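Long-range contacts in dTDP-4-amino-4,6-dideoxyglucose formyltransferase (Mycobacterium tuberculosis CAS/NITR204, PDB 5VYQ), which probably transfers a formyl group from a folate cofactor to the sugar amine of dTDP-4-amino-4,6-dideoxyglucose: residues I24-D29 and L80-K85; V31-L36 and D164-L169; R62-E67 and C84-P89. All blocks are in the same frame, centred on the assembly; numbering follows the deposited sequence.

Contact 1 (I24-D29 and L80-K85); sequences ILILTD and LSFHCK. With 0FX (dTDP-4-amino-4,6-dideoxyglucose), chain D; FON (N-{[4-({[(6R)-2-amino-5-formyl-4-oxo-1,4,5,6,7,8-hexahydropteridin-6-yl]methyl}amino)phenyl]carbonyl}-L-glutamic acid), chain C.
Thr28 OG1 donates a hydrogen bond to Phe82 O at 2.7 Å, lying in the plane of that carbonyl. The hydroxyl stands opposite the backbone N (chi1 -177°), which brings it to the neighbouring strand. Asp29 OD2, which Ser52 also bonds, accepts Lys85 N at 2.8 Å, on the anti side of the carboxylate, in a nearly straight bond. Asp29 N reaches His83 O at 3.2 Å, from well above the carbonyl plane. Further back, Leu80 N bonds to Leu25 O, Leu27 N to Leu80 O, and Phe82 N to Leu27 O. This is parallel pairing of adjacent strands in the Rossmann-like sheet of the formyltransferase domain. The ligands sit beyond the C-terminal ends of these strands. There His83 ND1 donates to O3P of the dTDP-sugar at 2.8 Å, while its NE2 bonds to Glu166. Lys85, bent at chi2 and chi4, donates from NZ to O1P of the other phosphate at 3.0 Å. Ile26 CG2 makes a CH-pi contact over one face of the Phe82 ring, 4.1 Å from its centroid. Ile26 CG1 touches Leu80 CD1 at 4.0 Å, and Ile24 CG2 meets the same methyl. On the other sheet face, Leu27 CB rests against Cys84 SG at 3.8 Å.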
# COMPACT_ATOMS: atom_id res chain seq x y z
N ILE A 24 -5.35 -22.84 37.95
CA ILE A 24 -5.30 -21.65 37.11
C ILE A 24 -6.43 -21.66 36.10
O ILE A 24 -6.69 -22.69 35.45
CB ILE A 24 -3.94 -21.54 36.40
CG1 ILE A 24 -2.82 -21.54 37.45
CG2 ILE A 24 -3.88 -20.33 35.50
CD1 ILE A 24 -1.42 -21.48 36.89
N LEU A 25 -7.06 -20.50 35.93
CA LEU A 25 -7.96 -20.29 34.81
C LEU A 25 -7.34 -19.28 33.84
O LEU A 25 -6.92 -18.20 34.28
CB LEU A 25 -9.24 -19.72 35.34
CG LEU A 25 -10.27 -19.26 34.30
CD1 LEU A 25 -10.73 -20.45 33.47
CD2 LEU A 25 -11.45 -18.58 35.00
N ILE A 26 -7.30 -19.62 32.56
CA ILE A 26 -6.92 -18.68 31.50
C ILE A 26 -8.15 -18.37 30.66
O ILE A 26 -8.81 -19.29 30.17
CB ILE A 26 -5.81 -19.19 30.60
CG1 ILE A 26 -4.60 -19.55 31.49
CG2 ILE A 26 -5.45 -18.11 29.56
CD1 ILE A 26 -3.34 -19.86 30.71
N LEU A 27 -8.44 -17.09 30.51
CA LEU A 27 -9.48 -16.57 29.63
C LEU A 27 -8.72 -15.92 28.48
O LEU A 27 -7.86 -15.05 28.66
CB LEU A 27 -10.38 -15.59 30.36
CG LEU A 27 -11.29 -16.39 31.32
CD1 LEU A 27 -11.58 -15.56 32.54
CD2 LEU A 27 -12.51 -16.73 30.48
N THR A 28 -9.07 -16.29 27.26
CA THR A 28 -8.38 -15.79 26.07
C THR A 28 -9.31 -15.71 24.85
O THR A 28 -10.07 -16.64 24.59
CB THR A 28 -7.18 -16.69 25.76
OG1 THR A 28 -6.43 -16.20 24.65
CG2 THR A 28 -7.58 -18.14 25.53
N ASP A 29 -9.23 -14.61 24.12
CA ASP A 29 -10.05 -14.37 22.94
C ASP A 29 -9.21 -14.13 21.67
O ASP A 29 -9.71 -13.62 20.67
CB ASP A 29 -10.98 -13.18 23.17
CG ASP A 29 -12.08 -13.50 24.14
OD1 ASP A 29 -12.59 -14.63 24.12
OD2 ASP A 29 -12.46 -12.59 24.93
N LEU A 80 -5.84 -15.76 34.70
CA LEU A 80 -5.07 -15.02 33.70
C LEU A 80 -5.91 -14.56 32.53
O LEU A 80 -6.67 -15.33 31.95
CB LEU A 80 -3.97 -15.92 33.18
CG LEU A 80 -3.05 -16.55 34.21
CD1 LEU A 80 -1.97 -17.40 33.56
CD2 LEU A 80 -2.42 -15.51 35.11
N SER A 81 -5.77 -13.29 32.19
CA SER A 81 -6.31 -12.73 30.95
C SER A 81 -5.21 -12.78 29.89
O SER A 81 -4.21 -12.04 29.97
CB SER A 81 -6.80 -11.31 31.16
OG SER A 81 -6.97 -10.59 29.93
N PHE A 82 -5.39 -13.68 28.92
CA PHE A 82 -4.55 -13.77 27.75
C PHE A 82 -5.34 -13.11 26.63
O PHE A 82 -5.89 -13.78 25.76
CB PHE A 82 -4.17 -15.23 27.47
CG PHE A 82 -2.97 -15.75 28.23
CD1 PHE A 82 -2.61 -15.26 29.45
CD2 PHE A 82 -2.21 -16.77 27.69
CE1 PHE A 82 -1.52 -15.78 30.14
CE2 PHE A 82 -1.10 -17.29 28.36
CZ PHE A 82 -0.78 -16.82 29.61
N HIS A 83 -5.43 -11.77 26.69
CA HIS A 83 -6.20 -11.02 25.74
C HIS A 83 -7.68 -11.41 25.80
O HIS A 83 -8.33 -11.65 24.77
CB HIS A 83 -5.76 -11.17 24.28
CG HIS A 83 -4.32 -10.87 23.96
ND1 HIS A 83 -3.96 -10.47 22.69
CD2 HIS A 83 -3.17 -10.97 24.66
CE1 HIS A 83 -2.64 -10.34 22.63
NE2 HIS A 83 -2.15 -10.61 23.82
N CYS A 84 -8.23 -11.51 27.01
CA CYS A 84 -9.65 -11.65 27.19
C CYS A 84 -10.33 -10.32 26.92
O CYS A 84 -9.94 -9.30 27.50
CB CYS A 84 -9.94 -12.08 28.64
SG CYS A 84 -11.68 -12.27 28.99
N LYS A 85 -11.34 -10.31 26.07
CA LYS A 85 -12.01 -9.06 25.71
C LYS A 85 -13.09 -8.65 26.70
O LYS A 85 -13.45 -7.46 26.73
CB LYS A 85 -12.62 -9.12 24.28
CG LYS A 85 -11.59 -9.19 23.17
CD LYS A 85 -11.24 -7.82 22.57
CE LYS A 85 -10.31 -7.82 21.35
NZ LYS A 85 -10.58 -8.86 20.32
O4P 0FX D . -4.30 -8.11 20.43
P2 0FX D . -5.72 -8.15 20.89
O3P 0FX D . -6.23 -9.50 21.36
O1G 0FX D . -5.76 -6.95 21.97
C1G 0FX D . -6.94 -6.25 22.29
C2G 0FX D . -6.51 -4.90 22.88
O2G 0FX D . -5.67 -4.28 21.90
C3G 0FX D . -5.66 -5.15 24.15
O3G 0FX D . -5.07 -3.93 24.64
C4G 0FX D . -6.50 -5.92 25.16
N4A 0FX D . -5.62 -6.19 26.32
C5G 0FX D . -7.00 -7.21 24.50
C6G 0FX D . -8.08 -7.81 25.40
O5G 0FX D . -7.69 -7.00 23.25
OPP 0FX D . -6.73 -7.57 19.78
P 0FX D . -7.23 -8.23 18.39
O1P 0FX D . -8.65 -7.82 18.25
O2P 0FX D . -6.79 -9.67 18.34
O5 0FX D . -6.38 -7.47 17.26
C5 0FX D . -5.01 -7.72 17.08
C4 0FX D . -4.42 -6.63 16.19
O4 0FX D . -5.04 -6.72 14.91
C3 0FX D . -4.69 -5.18 16.61
O3 0FX D . -3.71 -4.73 17.55
C2 0FX D . -4.61 -4.37 15.32
C1 0FX D . -5.15 -5.41 14.36
N11 0FX D . -6.57 -5.17 14.05
C61 0FX D . -7.59 -5.90 14.54
C51 0FX D . -8.90 -5.64 14.17
C5A 0FX D . -10.01 -6.45 14.79
C21 0FX D . -6.87 -4.26 13.04
O21 0FX D . -5.88 -3.59 12.50
N31 0FX D . -8.12 -3.98 12.66
C41 0FX D . -9.13 -4.71 13.19
O41 0FX D . -10.38 -4.42 12.77
N1 FON C . -10.63 -6.27 33.30
C2 FON C . -10.17 -5.25 34.02
NA2 FON C . -10.84 -4.93 35.17
N3 FON C . -9.10 -4.56 33.61
C4 FON C . -8.43 -4.85 32.47
O4 FON C . -7.41 -4.20 32.13
C4A FON C . -8.88 -5.99 31.66
N5 FON C . -8.34 -6.41 30.43
C6 FON C . -9.30 -7.11 29.55
C7 FON C . -9.86 -8.30 30.34
N8 FON C . -10.50 -7.80 31.53
C8A FON C . -10.05 -6.71 32.18
C9 FON C . -10.39 -6.18 28.99
N10 FON C . -9.78 -5.20 28.10
C11 FON C . -11.88 -2.23 26.09
C12 FON C . -10.49 -2.30 26.02
C13 FON C . -9.81 -3.30 26.70
C14 FON C . -10.50 -4.25 27.44
C15 FON C . -11.89 -4.20 27.52
C16 FON C . -12.57 -3.18 26.85
C FON C . -12.61 -1.11 25.33
O FON C . -12.04 -0.38 24.49
N FON C . -13.92 -0.96 25.58
CA FON C . -14.77 -0.00 24.87
CB FON C . -15.99 -0.68 24.22
CG FON C . -15.51 -1.74 23.23
CD FON C . -16.51 -2.22 22.19
OE1 FON C . -17.45 -1.47 21.87
OE2 FON C . -16.32 -3.34 21.65
CT FON C . -15.19 1.08 25.82
O1 FON C . -15.61 2.13 25.29
O2 FON C . -15.09 0.88 27.06
CP1 FON C . -7.15 -6.16 30.11
O3 FON C . -6.69 -6.51 29.03

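Contact 2 (V31-L36 and D164-L169); sequences VHAHAL and DIEREL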
# COMPACT_ATOMS: atom_id res chain seq x y z
N VAL A 31 -6.14 -15.73 18.96
CA VAL A 31 -5.59 -16.97 18.45
C VAL A 31 -4.15 -17.23 18.90
O VAL A 31 -3.81 -18.34 19.27
CB VAL A 31 -5.73 -16.99 16.91
CG1 VAL A 31 -4.81 -15.96 16.25
CG2 VAL A 31 -5.51 -18.37 16.33
N HIS A 32 -3.30 -16.21 18.89
CA HIS A 32 -1.91 -16.38 19.29
C HIS A 32 -1.85 -16.63 20.80
O HIS A 32 -1.12 -17.51 21.28
CB HIS A 32 -1.05 -15.16 18.94
CG HIS A 32 -1.26 -14.66 17.55
ND1 HIS A 32 -0.78 -15.33 16.45
CD2 HIS A 32 -1.95 -13.60 17.08
CE1 HIS A 32 -1.14 -14.68 15.35
NE2 HIS A 32 -1.85 -13.63 15.71
N ALA A 33 -2.60 -15.86 21.57
CA ALA A 33 -2.54 -15.97 23.01
C ALA A 33 -3.13 -17.31 23.42
O ALA A 33 -2.72 -17.93 24.39
CB ALA A 33 -3.27 -14.82 23.67
N HIS A 34 -4.10 -17.80 22.66
CA HIS A 34 -4.71 -19.08 23.01
C HIS A 34 -3.72 -20.23 22.79
O HIS A 34 -3.59 -21.16 23.59
CB HIS A 34 -5.96 -19.31 22.18
CG HIS A 34 -6.52 -20.68 22.36
ND1 HIS A 34 -6.20 -21.71 21.52
CD2 HIS A 34 -7.33 -21.20 23.32
CE1 HIS A 34 -6.81 -22.81 21.92
NE2 HIS A 34 -7.49 -22.53 23.01
N ALA A 35 -2.97 -20.17 21.70
CA ALA A 35 -1.93 -21.17 21.45
C ALA A 35 -0.88 -21.19 22.54
O ALA A 35 -0.38 -22.23 22.93
CB ALA A 35 -1.28 -20.94 20.08
N LEU A 36 -0.53 -20.00 23.04
CA LEU A 36 0.39 -19.93 24.16
C LEU A 36 -0.20 -20.56 25.42
O LEU A 36 0.49 -21.33 26.11
CB LEU A 36 0.75 -18.46 24.40
CG LEU A 36 1.65 -18.08 25.57
CD1 LEU A 36 3.01 -18.74 25.43
CD2 LEU A 36 1.84 -16.58 25.60
N ASP A 164 5.63 -12.60 19.53
CA ASP A 164 6.85 -13.35 19.87
C ASP A 164 7.34 -12.92 21.25
O ASP A 164 7.73 -13.75 22.05
CB ASP A 164 7.98 -13.11 18.87
CG ASP A 164 7.71 -13.74 17.50
OD1 ASP A 164 6.97 -14.71 17.42
OD2 ASP A 164 8.26 -13.25 16.50
N ILE A 165 7.31 -11.63 21.54
CA ILE A 165 7.72 -11.10 22.85
C ILE A 165 6.81 -11.60 23.95
O ILE A 165 7.27 -11.93 25.05
CB ILE A 165 7.84 -9.57 22.85
CG1 ILE A 165 8.97 -9.17 21.91
CG2 ILE A 165 7.96 -9.06 24.26
CD1 ILE A 165 9.05 -7.68 21.63
N GLU A 166 5.52 -11.71 23.68
CA GLU A 166 4.61 -12.15 24.69
C GLU A 166 4.93 -13.58 25.07
O GLU A 166 4.95 -13.90 26.26
CB GLU A 166 3.18 -12.07 24.14
CG GLU A 166 2.13 -12.39 25.10
CD GLU A 166 0.73 -11.97 24.58
OE1 GLU A 166 0.03 -12.93 24.40
OE2 GLU A 166 0.39 -10.81 24.31
N ARG A 167 5.21 -14.41 24.07
CA ARG A 167 5.52 -15.81 24.33
C ARG A 167 6.81 -15.92 25.15
O ARG A 167 6.86 -16.65 26.15
CB ARG A 167 5.64 -16.58 23.02
CG ARG A 167 6.29 -17.96 23.17
CD ARG A 167 6.26 -18.74 21.87
NE ARG A 167 4.88 -19.12 21.56
CZ ARG A 167 4.26 -20.20 22.07
NH1 ARG A 167 2.97 -20.43 21.73
NH2 ARG A 167 4.91 -21.03 22.92
N GLU A 168 7.82 -15.11 24.79
CA GLU A 168 9.11 -15.08 25.50
C GLU A 168 8.91 -14.71 26.97
O GLU A 168 9.41 -15.34 27.90
CB GLU A 168 10.10 -14.15 24.76
CG GLU A 168 10.62 -14.84 23.48
CD GLU A 168 11.33 -14.06 22.38
OE1 GLU A 168 11.59 -12.84 22.42
OE2 GLU A 168 11.67 -14.74 21.39
N LEU A 169 8.19 -13.63 27.20
CA LEU A 169 8.04 -13.09 28.52
C LEU A 169 7.22 -13.98 29.43
O LEU A 169 7.52 -14.18 30.62
CB LEU A 169 7.43 -11.70 28.36
CG LEU A 169 7.66 -10.72 29.47
CD1 LEU A 169 9.16 -10.45 29.65
CD2 LEU A 169 6.85 -9.45 29.16
O HOH W 1 1.54 -18.05 20.59
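Leu36 CD1 lies over the centre of one face of the Arg167 guanidinium, 3.8 Å above its plane. At the edge of the group, near its plane, Ala35 O is 4.0 Å from NH1. The two helices, 31-43 and 155-179, run side by side in the layer that covers one face of the central sheet of this Rossmann-like domain. Their short segments are 10.5 Å apart and nearly parallel, 23° between directions. The leucine and arginine side chains run alongside each other, pointing opposite ways. A bend at chi3 (-69°) turns the end of Arg167 across Leu36. Its NH2 forms a salt bridge with Asp39, about one turn beyond Leu36 in helix 31-43. NH1 donates to a water at 3.0 Å from it, and that water donates to His32 O at 2.8 Å. The guanidinium is therefore held to the partner helix by one direct salt bridge and one water-mediated link, while its face takes an apolar methyl. The other methyl, Leu36 CD2, lies 4.0 Å from Arg167 CA, beside the backbone of helix 155-179. Nearer the sheet, Glu166 extends towards the first turn of helix 31-43. With OE2 taken by His83, its OE1 rests 3.9 Å from Ala33 CB.

Contact 3 (R62-E67 and C84-P89); sequences RCDVAE and CKQRFP. With FON (N-{[4-({[(6R)-2-amino-5-formyl-4-oxo-1,4,5,6,7,8-hexahydropteridin-6-yl]methyl}amino)phenyl]carbonyl}-L-glutamic acid), chain C; 0FX (dTDP-4-amino-4,6-dideoxyglucose), chain D.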
# COMPACT_ATOMS: atom_id res chain seq x y z
N ARG A 62 -16.56 -21.73 26.10
CA ARG A 62 -16.84 -20.36 26.54
C ARG A 62 -17.12 -20.22 28.04
O ARG A 62 -17.69 -21.12 28.69
CB ARG A 62 -17.99 -19.79 25.73
CG ARG A 62 -17.78 -19.82 24.22
CD ARG A 62 -18.92 -19.14 23.50
NE ARG A 62 -18.56 -19.00 22.08
CZ ARG A 62 -17.87 -18.00 21.55
NH1 ARG A 62 -17.45 -16.98 22.27
NH2 ARG A 62 -17.62 -18.02 20.25
N CYS A 63 -16.73 -19.07 28.60
CA CYS A 63 -17.05 -18.73 29.97
C CYS A 63 -17.42 -17.27 30.07
O CYS A 63 -16.64 -16.39 29.68
CB CYS A 63 -15.85 -19.03 30.86
SG CYS A 63 -16.10 -18.60 32.60
N ASP A 64 -18.63 -17.02 30.56
CA ASP A 64 -19.11 -15.66 30.77
C ASP A 64 -18.68 -15.30 32.18
O ASP A 64 -19.32 -15.65 33.19
CB ASP A 64 -20.62 -15.54 30.59
CG ASP A 64 -21.09 -14.11 30.72
OD1 ASP A 64 -20.52 -13.34 31.54
OD2 ASP A 64 -22.05 -13.79 30.00
N VAL A 65 -17.62 -14.51 32.23
CA VAL A 65 -16.98 -14.12 33.45
C VAL A 65 -17.90 -13.37 34.40
O VAL A 65 -17.85 -13.58 35.60
CB VAL A 65 -15.69 -13.37 33.04
CG1 VAL A 65 -15.19 -12.43 34.09
CG2 VAL A 65 -14.65 -14.39 32.61
N ALA A 66 -18.73 -12.49 33.87
CA ALA A 66 -19.65 -11.74 34.70
C ALA A 66 -20.70 -12.65 35.35
O ALA A 66 -21.04 -12.45 36.50
CB ALA A 66 -20.32 -10.65 33.87
N GLU A 67 -21.21 -13.63 34.64
CA GLU A 67 -22.19 -14.52 35.24
C GLU A 67 -21.55 -15.53 36.21
O GLU A 67 -22.23 -15.99 37.13
CB GLU A 67 -22.96 -15.31 34.18
CG GLU A 67 -23.71 -14.44 33.17
CD GLU A 67 -24.49 -15.24 32.14
OE1 GLU A 67 -25.47 -14.69 31.59
OE2 GLU A 67 -24.13 -16.41 31.86
N CYS A 84 -8.23 -11.51 27.01
CA CYS A 84 -9.65 -11.65 27.19
C CYS A 84 -10.33 -10.32 26.92
O CYS A 84 -9.94 -9.30 27.50
CB CYS A 84 -9.94 -12.08 28.64
SG CYS A 84 -11.68 -12.27 28.99
N LYS A 85 -11.34 -10.31 26.07
CA LYS A 85 -12.01 -9.06 25.71
C LYS A 85 -13.09 -8.65 26.70
O LYS A 85 -13.45 -7.46 26.73
CB LYS A 85 -12.62 -9.12 24.28
CG LYS A 85 -11.59 -9.19 23.17
CD LYS A 85 -11.24 -7.82 22.57
CE LYS A 85 -10.31 -7.82 21.35
NZ LYS A 85 -10.58 -8.86 20.32
N GLN A 86 -13.53 -9.59 27.53
CA GLN A 86 -14.57 -9.32 28.54
C GLN A 86 -13.94 -8.66 29.77
O GLN A 86 -13.02 -9.23 30.35
CB GLN A 86 -15.24 -10.62 28.93
CG GLN A 86 -16.38 -10.37 29.91
CD GLN A 86 -17.30 -11.57 30.07
OE1 GLN A 86 -16.88 -12.73 29.95
NE2 GLN A 86 -18.55 -11.30 30.46
N ARG A 87 -14.43 -7.50 30.20
CA ARG A 87 -13.91 -6.85 31.40
C ARG A 87 -14.21 -7.72 32.62
O ARG A 87 -15.27 -8.35 32.70
CB ARG A 87 -14.51 -5.44 31.57
CG ARG A 87 -13.72 -4.56 32.52
CD ARG A 87 -14.04 -3.10 32.30
NE ARG A 87 -13.29 -2.24 33.20
CZ ARG A 87 -13.11 -0.96 32.94
NH1 ARG A 87 -12.43 -0.18 33.77
NH2 ARG A 87 -13.59 -0.47 31.81
N PHE A 88 -13.27 -7.77 33.55
CA PHE A 88 -13.40 -8.54 34.79
C PHE A 88 -14.07 -7.58 35.77
O PHE A 88 -13.54 -6.49 36.03
CB PHE A 88 -12.03 -8.94 35.33
CG PHE A 88 -11.32 -10.05 34.57
CD1 PHE A 88 -10.19 -10.61 35.13
CD2 PHE A 88 -11.80 -10.61 33.37
CE1 PHE A 88 -9.47 -11.63 34.51
CE2 PHE A 88 -11.09 -11.62 32.75
CZ PHE A 88 -9.94 -12.15 33.31
N PRO A 89 -15.20 -7.98 36.33
CA PRO A 89 -15.80 -7.10 37.33
C PRO A 89 -15.08 -7.04 38.66
O PRO A 89 -14.24 -7.91 38.96
CB PRO A 89 -17.18 -7.71 37.54
CG PRO A 89 -16.97 -9.15 37.25
CD PRO A 89 -15.98 -9.22 36.13
N1 FON C . -10.63 -6.27 33.30
C2 FON C . -10.17 -5.25 34.02
NA2 FON C . -10.84 -4.93 35.17
N3 FON C . -9.10 -4.56 33.61
C4 FON C . -8.43 -4.85 32.47
O4 FON C . -7.41 -4.20 32.13
C4A FON C . -8.88 -5.99 31.66
N5 FON C . -8.34 -6.41 30.43
C6 FON C . -9.30 -7.11 29.55
C7 FON C . -9.86 -8.30 30.34
N8 FON C . -10.50 -7.80 31.53
C8A FON C . -10.05 -6.71 32.18
C9 FON C . -10.39 -6.18 28.99
N10 FON C . -9.78 -5.20 28.10
C11 FON C . -11.88 -2.23 26.09
C12 FON C . -10.49 -2.30 26.02
C13 FON C . -9.81 -3.30 26.70
C14 FON C . -10.50 -4.25 27.44
C15 FON C . -11.89 -4.20 27.52
C16 FON C . -12.57 -3.18 26.85
C FON C . -12.61 -1.11 25.33
O FON C . -12.04 -0.38 24.49
N FON C . -13.92 -0.96 25.58
CA FON C . -14.77 -0.00 24.87
CB FON C . -15.99 -0.68 24.22
CG FON C . -15.51 -1.74 23.23
CD FON C . -16.51 -2.22 22.19
OE1 FON C . -17.45 -1.47 21.87
OE2 FON C . -16.32 -3.34 21.65
CT FON C . -15.19 1.08 25.82
O1 FON C . -15.61 2.13 25.29
O2 FON C . -15.09 0.88 27.06
CP1 FON C . -7.15 -6.16 30.11
O3 FON C . -6.69 -6.51 29.03
O4P 0FX D . -4.30 -8.11 20.43
P2 0FX D . -5.72 -8.15 20.89
O3P 0FX D . -6.23 -9.50 21.36
O1G 0FX D . -5.76 -6.95 21.97
C1G 0FX D . -6.94 -6.25 22.29
C2G 0FX D . -6.51 -4.90 22.88
O2G 0FX D . -5.67 -4.28 21.90
C3G 0FX D . -5.66 -5.15 24.15
O3G 0FX D . -5.07 -3.93 24.64
C4G 0FX D . -6.50 -5.92 25.16
N4A 0FX D . -5.62 -6.19 26.32
C5G 0FX D . -7.00 -7.21 24.50
C6G 0FX D . -8.08 -7.81 25.40
O5G 0FX D . -7.69 -7.00 23.25
OPP 0FX D . -6.73 -7.57 19.78
P 0FX D . -7.23 -8.23 18.39
O1P 0FX D . -8.65 -7.82 18.25
O2P 0FX D . -6.79 -9.67 18.34
O5 0FX D . -6.38 -7.47 17.26
C5 0FX D . -5.01 -7.72 17.08
C4 0FX D . -4.42 -6.63 16.19
O4 0FX D . -5.04 -6.72 14.91
C3 0FX D . -4.69 -5.18 16.61
O3 0FX D . -3.71 -4.73 17.55
C2 0FX D . -4.61 -4.37 15.32
C1 0FX D . -5.15 -5.41 14.36
N11 0FX D . -6.57 -5.17 14.05
C61 0FX D . -7.59 -5.90 14.54
C51 0FX D . -8.90 -5.64 14.17
C5A 0FX D . -10.01 -6.45 14.79
C21 0FX D . -6.87 -4.26 13.04
O21 0FX D . -5.88 -3.59 12.50
N31 0FX D . -8.12 -3.98 12.66
C41 0FX D . -9.13 -4.71 13.19
O41 0FX D . -10.38 -4.42 12.77
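Gln86 reaches across to Asp64 and Val65 with its terminal amide. The bond from CA to CB is directed toward segment 62-67. CG follows in an extended chain (chi2 166°), which carries the amide to the start of helix 65-75. There CD packs on Val65 CB at 3.8 Å. OE1 accepts Val65 N at 3.0 Å, the N-H coming in from above the carbonyl plane, at 45° to it. NE2 donates to Asp64 OD1, also at 3.0 Å. That bond is fairly straight and lies close to the amide plane, but it meets the carboxylate from above, the two planes being 58° apart. One amide thus grips two consecutive residues, which should fix its rotation. Asp64 is the N-cap of helix 65-75, and Glu67 N makes the capping bond to the same OD1 at 3.2 Å, from the opposite face of the carboxylate. One branch of Val65, CG1, touches both Phe88 CD2 and Pro89 CD, each at 3.9 Å. The backbone of this loop serves the folate ligand. Phe88 O accepts its NA2 at 3.2 Å in a nearly straight bond, and Gln86 O accepts N8 weakly. Segment 84-89 is the link from strand 78-82 to helix 90-95, with Pro89 at the N-cap of that helix. Val65 and Phe88 both pack on Leu27 of strand 24-28. On the helix side, Val65 meets Leu92, Phe88 meets Ile93, and Pro89 touches Val69 of helix 65-75.

How the contacts relate
Contact 1 pairs two inner strands of the six-stranded sheet, and the other two contacts lie on opposite faces of it. Its centre is about 12 Å from that of contact 2 and 9 Å from that of contact 3. Contacts 2 and 3 are about 20 Å apart, centre to centre, and do not touch. Along the chain, strand 24-28 leads into helix 31-43, and helix 65-75 into strand 78-82. Contacts 1 and 2 alternate their segments, while contact 3 is nested inside contact 2. Contacts 1 and 3 share Cys84 and Lys85, and both touch the two ligands. The loop after strand 78-82 therefore ties the sheet to the nucleotide-sugar and folate sites.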